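Long-range contact in choline binding protein PCPA (Streptococcus pneumoniae, PDB 4CP6), which is a pneumococcal surface antigen of the choline-binding family, probably anchored to the choline of the cell wall and carrying a leucine-rich repeat region: residues L192-L201 with H214-F224. Residues are numbered along the deposited sequence; the frame is centred on the assembly and turned at random.
Sequences LTLPKSVKTL and HVDVEEGNESF
N221 ties two neighbouring coils of the leucine-rich repeat solenoid together through ND2 alone, which donates to both P195 O and V198 O, while OD1 organises the loop that carries it. P195 O lies in the amide plane; V198 O, at 3.0 Å from ND2, is tilted 25° from that plane, although ND2 meets it in its carbonyl plane, on a lone pair. Both bonds are bent. CG stands anti to the backbone N (chi1 -173°), which carries the amide across to the type I turn from P195 to V198. P195 O thereby accepts twice, since V198 N closes that turn on it. The other end of the amide serves its own segment: OD1 takes S223 N and F224 N from opposite faces of its plane, forming an Asx turn and the wider Asx motif.

Before the turns, the two strands run parallel. D216 N binds L192 O, L194 N binds D216 O, and E218 N reaches L194 O at 2.9 Å, nearly straight at 174°. The extended side chain of E218 reaches across, its OE1 receiving K196 N at 2.8 Å on the anti side of the carboxylate and out of its plane, while the aliphatic part of K196 lies over G220.

Beyond N221, L201 CD1 sits over one face of the F224 ring, 3.8 Å from its centroid, a CH-pi contact. L231 of strand 230-233 packs against both residues. Waters bridge K196 O to E222 N and V198 O to S223 OG.

Stacking of successive coils thus continues past the strands: with both N-H groups and the oxygen engaged, the buried amide is fixed in rotation and ties one turn to the next.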
ATOM      1  N   LEU A 192      12.498  -4.975  -5.690  1.00 13.41           N
ATOM      2  CA  LEU A 192      12.144  -3.945  -6.650  1.00 14.41           C
ATOM      3  C   LEU A 192      13.263  -2.916  -6.617  1.00 14.23           C
ATOM      4  O   LEU A 192      13.779  -2.641  -5.537  1.00 13.33           O
ATOM      5  CB  LEU A 192      10.793  -3.285  -6.216  1.00 16.44           C
ATOM      6  CG  LEU A 192      10.217  -2.196  -7.104  1.00 20.89           C
ATOM      7  CD1 LEU A 192       9.722  -2.776  -8.434  1.00 22.01           C
ATOM      8  CD2 LEU A 192       9.093  -1.476  -6.405  1.00 24.64           C
ATOM      9  N   THR A 193      13.624  -2.342  -7.783  1.00 13.21           N
ATOM     10  CA  THR A 193      14.585  -1.242  -7.861  1.00 12.52           C
ATOM     11  C   THR A 193      13.910  -0.044  -8.483  1.00 13.37           C
ATOM     12  O   THR A 193      13.506  -0.097  -9.664  1.00 13.40           O
ATOM     13  CB  THR A 193      15.795  -1.609  -8.692  1.00 13.21           C
ATOM     14  OG1 THR A 193      16.430  -2.734  -8.089  1.00 15.39           O
ATOM     15  CG2 THR A 193      16.809  -0.448  -8.765  1.00 16.22           C
ATOM     16  N   LEU A 194      13.839   1.060  -7.719  1.00 10.74           N
ATOM     17  CA  LEU A 194      13.261   2.288  -8.247  1.00 11.02           C
ATOM     18  C   LEU A 194      14.274   2.994  -9.158  1.00 12.83           C
ATOM     19  O   LEU A 194      15.384   3.304  -8.719  1.00 11.90           O
ATOM     20  CB  LEU A 194      12.817   3.252  -7.119  1.00 11.88           C
ATOM     21  CG  LEU A 194      11.751   2.722  -6.155  1.00 14.33           C
ATOM     22  CD1 LEU A 194      11.459   3.751  -5.068  1.00 16.26           C
ATOM     23  CD2 LEU A 194      10.458   2.384  -6.903  1.00 18.60           C
ATOM     24  N   PRO A 195      13.875   3.345 -10.381  1.00 10.62           N
ATOM     25  CA  PRO A 195      14.818   4.050 -11.265  1.00 10.38           C
ATOM     26  C   PRO A 195      15.244   5.412 -10.708  1.00 11.74           C
ATOM     27  O   PRO A 195      14.541   6.029  -9.885  1.00 10.28           O
ATOM     28  CB  PRO A 195      14.045   4.210 -12.576  1.00 12.40           C
ATOM     29  CG  PRO A 195      13.081   3.050 -12.578  1.00 14.62           C
ATOM     30  CD  PRO A 195      12.657   2.930 -11.104  1.00 10.68           C
ATOM     31  N   LYS A 196      16.384   5.907 -11.207  1.00 11.56           N
ATOM     32  CA  LYS A 196      16.931   7.202 -10.827  1.00 12.29           C
ATOM     33  C   LYS A 196      15.941   8.347 -11.119  1.00 12.47           C
ATOM     34  O   LYS A 196      15.951   9.364 -10.422  1.00 12.97           O
ATOM     35  CB  LYS A 196      18.249   7.414 -11.612  1.00 16.02           C
ATOM     36  CG  LYS A 196      18.919   8.769 -11.470  1.00 22.51           C
ATOM     37  CD  LYS A 196      20.154   8.898 -12.394  1.00 21.98           C
ATOM     38  CE  LYS A 196      20.763  10.279 -12.287  1.00 34.87           C
ATOM     39  NZ  LYS A 196      19.874  11.337 -12.841  1.00 55.31           N
ATOM     40  N   SER A 197      15.076   8.178 -12.128  1.00  9.86           N
ATOM     41  CA  SER A 197      14.142   9.227 -12.525  1.00  9.68           C
ATOM     42  C   SER A 197      12.910   9.419 -11.584  1.00 10.67           C
ATOM     43  O   SER A 197      12.183  10.406 -11.733  1.00 12.83           O
ATOM     44  CB  SER A 197      13.607   8.896 -13.920  1.00 13.34           C
ATOM     45  OG  SER A 197      13.186   7.541 -13.970  1.00 13.49           O
ATOM     46  N   VAL A 198      12.647   8.444 -10.679  1.00 10.70           N
ATOM     47  CA  VAL A 198      11.438   8.486  -9.849  1.00  9.51           C
ATOM     48  C   VAL A 198      11.516   9.641  -8.874  1.00 10.52           C
ATOM     49  O   VAL A 198      12.454   9.704  -8.062  1.00 10.79           O
ATOM     50  CB  VAL A 198      11.182   7.150  -9.127  1.00 12.61           C
ATOM     51  CG1 VAL A 198       9.926   7.257  -8.248  1.00 13.25           C
ATOM     52  CG2 VAL A 198      11.026   6.003 -10.137  1.00 13.55           C
ATOM     53  N   LYS A 199      10.531  10.557  -8.974  1.00 10.90           N
ATOM     54  CA  LYS A 199      10.491  11.737  -8.111  1.00 10.26           C
ATOM     55  C   LYS A 199       9.379  11.668  -7.078  1.00 11.87           C
ATOM     56  O   LYS A 199       9.527  12.277  -6.010  1.00 12.58           O
ATOM     57  CB  LYS A 199      10.301  12.987  -8.978  1.00 13.10           C
ATOM     58  CG  LYS A 199      10.441  14.289  -8.203  1.00 23.80           C
ATOM     59  CD  LYS A 199      10.273  15.511  -9.087  1.00 27.49           C
ATOM     60  CE  LYS A 199      10.403  16.771  -8.263  1.00 31.95           C
ATOM     61  NZ  LYS A 199      10.313  17.999  -9.107  1.00 46.88           N
ATOM     62  N   THR A 200       8.254  10.993  -7.398  1.00 10.60           N
ATOM     63  CA  THR A 200       7.081  10.997  -6.530  1.00 10.23           C
ATOM     64  C   THR A 200       6.565   9.591  -6.378  1.00 11.57           C
ATOM     65  O   THR A 200       6.412   8.871  -7.381  1.00 10.93           O
ATOM     66  CB  THR A 200       6.014  11.888  -7.177  1.00 14.52           C
ATOM     67  OG1 THR A 200       6.549  13.208  -7.323  1.00 14.76           O
ATOM     68  CG2 THR A 200       4.708  11.948  -6.365  1.00 15.17           C
ATOM     69  N   LEU A 201       6.242   9.231  -5.119  1.00  9.88           N
ATOM     70  CA  LEU A 201       5.591   7.966  -4.760  1.00 10.24           C
ATOM     71  C   LEU A 201       4.326   8.271  -4.014  1.00 11.59           C
ATOM     72  O   LEU A 201       4.361   9.052  -3.062  1.00 11.80           O
ATOM     73  CB  LEU A 201       6.485   7.081  -3.859  1.00  9.74           C
ATOM     74  CG  LEU A 201       7.783   6.643  -4.472  1.00 11.71           C
ATOM     75  CD1 LEU A 201       8.626   5.895  -3.455  1.00 13.69           C
ATOM     76  CD2 LEU A 201       7.588   5.772  -5.714  1.00 12.02           C
ATOM     77  N   HIS A 214      13.734  -6.443   0.013  1.00 12.46           N
ATOM     78  CA  HIS A 214      14.482  -5.202  -0.123  1.00 13.73           C
ATOM     79  C   HIS A 214      13.926  -4.384  -1.270  1.00 14.85           C
ATOM     80  O   HIS A 214      13.460  -4.914  -2.285  1.00 14.21           O
ATOM     81  CB  HIS A 214      16.033  -5.419  -0.241  1.00 16.98           C
ATOM     82  CG  HIS A 214      16.480  -6.257  -1.397  1.00 20.27           C
ATOM     83  ND1 HIS A 214      16.550  -7.642  -1.305  1.00 22.64           N
ATOM     84  CD2 HIS A 214      16.942  -5.880  -2.615  1.00 20.41           C
ATOM     85  CE1 HIS A 214      17.001  -8.064  -2.482  1.00 21.19           C
ATOM     86  NE2 HIS A 214      17.257  -7.044  -3.301  1.00 21.64           N
ATOM     87  N   VAL A 215      13.901  -3.077  -1.055  1.00 12.84           N
ATOM     88  CA  VAL A 215      13.519  -2.098  -2.078  1.00 12.03           C
ATOM     89  C   VAL A 215      14.799  -1.296  -2.317  1.00 16.37           C
ATOM     90  O   VAL A 215      15.304  -0.658  -1.394  1.00 16.83           O
ATOM     91  CB  VAL A 215      12.331  -1.194  -1.655  1.00 15.15           C
ATOM     92  CG1 VAL A 215      12.064  -0.141  -2.739  1.00 15.71           C
ATOM     93  CG2 VAL A 215      11.070  -2.030  -1.373  1.00 14.74           C
ATOM     94  N   ASP A 216      15.339  -1.382  -3.525  1.00 13.64           N
ATOM     95  CA  ASP A 216      16.569  -0.670  -3.910  1.00 13.34           C
ATOM     96  C   ASP A 216      16.230   0.619  -4.649  1.00 13.77           C
ATOM     97  O   ASP A 216      15.120   0.764  -5.175  1.00 12.53           O
ATOM     98  CB  ASP A 216      17.444  -1.568  -4.816  1.00 15.05           C
ATOM     99  CG  ASP A 216      17.952  -2.856  -4.195  1.00 24.26           C
ATOM    100  OD1 ASP A 216      17.676  -3.087  -3.012  1.00 24.58           O
ATOM    101  OD2 ASP A 216      18.628  -3.633  -4.907  1.00 26.41           O
ATOM    102  N   VAL A 217      17.177   1.562  -4.669  1.00 13.04           N
ATOM    103  CA  VAL A 217      17.001   2.839  -5.347  1.00 11.58           C
ATOM    104  C   VAL A 217      18.232   3.045  -6.215  1.00 13.35           C
ATOM    105  O   VAL A 217      19.370   2.982  -5.700  1.00 14.31           O
ATOM    106  CB  VAL A 217      16.837   3.996  -4.347  1.00 13.28           C
ATOM    107  CG1 VAL A 217      16.829   5.336  -5.071  1.00 14.17           C
ATOM    108  CG2 VAL A 217      15.567   3.846  -3.526  1.00 12.67           C
ATOM    109  N   GLU A 218      18.029   3.232  -7.514  1.00 12.28           N
ATOM    110  CA  GLU A 218      19.135   3.408  -8.449  1.00 12.36           C
ATOM    111  C   GLU A 218      20.001   4.587  -8.013  1.00 15.05           C
ATOM    112  O   GLU A 218      19.495   5.609  -7.544  1.00 13.53           O
ATOM    113  CB  GLU A 218      18.607   3.659  -9.851  1.00 13.61           C
ATOM    114  CG  GLU A 218      19.675   3.623 -10.928  1.00 16.59           C
ATOM    115  CD  GLU A 218      19.184   3.722 -12.360  1.00 19.34           C
ATOM    116  OE1 GLU A 218      18.000   4.031 -12.549  1.00 15.93           O
ATOM    117  OE2 GLU A 218      19.966   3.460 -13.302  1.00 19.65           O
ATOM    118  N   GLU A 219      21.332   4.436  -8.171  1.00 14.09           N
ATOM    119  CA  GLU A 219      22.272   5.507  -7.842  1.00 13.82           C
ATOM    120  C   GLU A 219      21.888   6.803  -8.569  1.00 14.51           C
ATOM    121  O   GLU A 219      21.589   6.772  -9.767  1.00 14.93           O
ATOM    122  CB  GLU A 219      23.696   5.052  -8.258  1.00 15.86           C
ATOM    123  CG  GLU A 219      24.813   6.087  -8.157  1.00 18.48           C
ATOM    124  CD  GLU A 219      25.122   6.626  -6.778  1.00 32.00           C
ATOM    125  OE1 GLU A 219      24.920   5.882  -5.793  1.00 22.18           O
ATOM    126  OE2 GLU A 219      25.575   7.790  -6.683  1.00 34.44           O
ATOM    127  N   GLY A 220      21.900   7.919  -7.843  1.00 14.20           N
ATOM    128  CA  GLY A 220      21.611   9.203  -8.452  1.00 14.21           C
ATOM    129  C   GLY A 220      20.190   9.697  -8.271  1.00 16.34           C
ATOM    130  O   GLY A 220      19.887  10.824  -8.665  1.00 16.02           O
ATOM    131  N   ASN A 221      19.290   8.865  -7.694  1.00 12.64           N
ATOM    132  CA  ASN A 221      17.919   9.322  -7.466  1.00 11.76           C
ATOM    133  C   ASN A 221      17.973  10.515  -6.506  1.00 14.28           C
ATOM    134  O   ASN A 221      18.666  10.448  -5.501  1.00 13.62           O
ATOM    135  CB  ASN A 221      17.092   8.182  -6.887  1.00 11.31           C
ATOM    136  CG  ASN A 221      15.630   8.541  -6.786  1.00 11.48           C
ATOM    137  OD1 ASN A 221      15.236   9.424  -6.005  1.00 12.02           O
ATOM    138  ND2 ASN A 221      14.777   7.892  -7.603  1.00 10.91           N
ATOM    139  N   GLU A 222      17.280  11.600  -6.849  1.00 13.00           N
ATOM    140  CA  GLU A 222      17.352  12.822  -6.042  1.00 14.37           C
ATOM    141  C   GLU A 222      16.281  12.933  -4.972  1.00 15.02           C
ATOM    142  O   GLU A 222      16.335  13.872  -4.169  1.00 15.60           O
ATOM    143  CB  GLU A 222      17.243  14.068  -6.964  1.00 16.47           C
ATOM    144  CG  GLU A 222      18.446  14.270  -7.881  1.00 25.68           C
ATOM    145  CD  GLU A 222      18.278  15.293  -8.989  1.00 50.66           C
ATOM    146  OE1 GLU A 222      17.219  15.960  -9.052  1.00 45.03           O
ATOM    147  OE2 GLU A 222      19.211  15.413  -9.814  1.00 54.92           O
ATOM    148  N   SER A 223      15.292  12.004  -4.958  1.00 11.64           N
ATOM    149  CA  SER A 223      14.146  12.115  -4.049  1.00 10.48           C
ATOM    150  C   SER A 223      14.069  11.021  -3.002  1.00 12.44           C
ATOM    151  O   SER A 223      13.396  11.219  -1.974  1.00 11.93           O
ATOM    152  CB  SER A 223      12.863  12.113  -4.880  1.00 13.06           C
ATOM    153  OG  SER A 223      12.912  13.195  -5.810  1.00 15.94           O
ATOM    154  N   PHE A 224      14.735   9.884  -3.249  1.00 10.09           N
ATOM    155  CA  PHE A 224      14.648   8.698  -2.381  1.00  9.64           C
ATOM    156  C   PHE A 224      15.983   8.068  -2.151  1.00 12.13           C
ATOM    157  O   PHE A 224      16.916   8.283  -2.937  1.00 12.10           O
ATOM    158  CB  PHE A 224      13.719   7.634  -3.034  1.00 11.51           C
ATOM    159  CG  PHE A 224      12.355   8.199  -3.314  1.00 11.21           C
ATOM    160  CD1 PHE A 224      11.450   8.426  -2.277  1.00 12.57           C
ATOM    161  CD2 PHE A 224      12.001   8.593  -4.595  1.00 11.55           C
ATOM    162  CE1 PHE A 224      10.215   9.040  -2.524  1.00 12.86           C
ATOM    163  CE2 PHE A 224      10.772   9.202  -4.841  1.00 12.45           C
ATOM    164  CZ  PHE A 224       9.882   9.420  -3.810  1.00 12.13           C
TER
HETATM  165  O   HOH W   1      16.288  11.877  -9.564  1.00 24.85           O
HETATM  166  O   HOH W   2      14.030  12.022  -8.045  1.00 22.58           O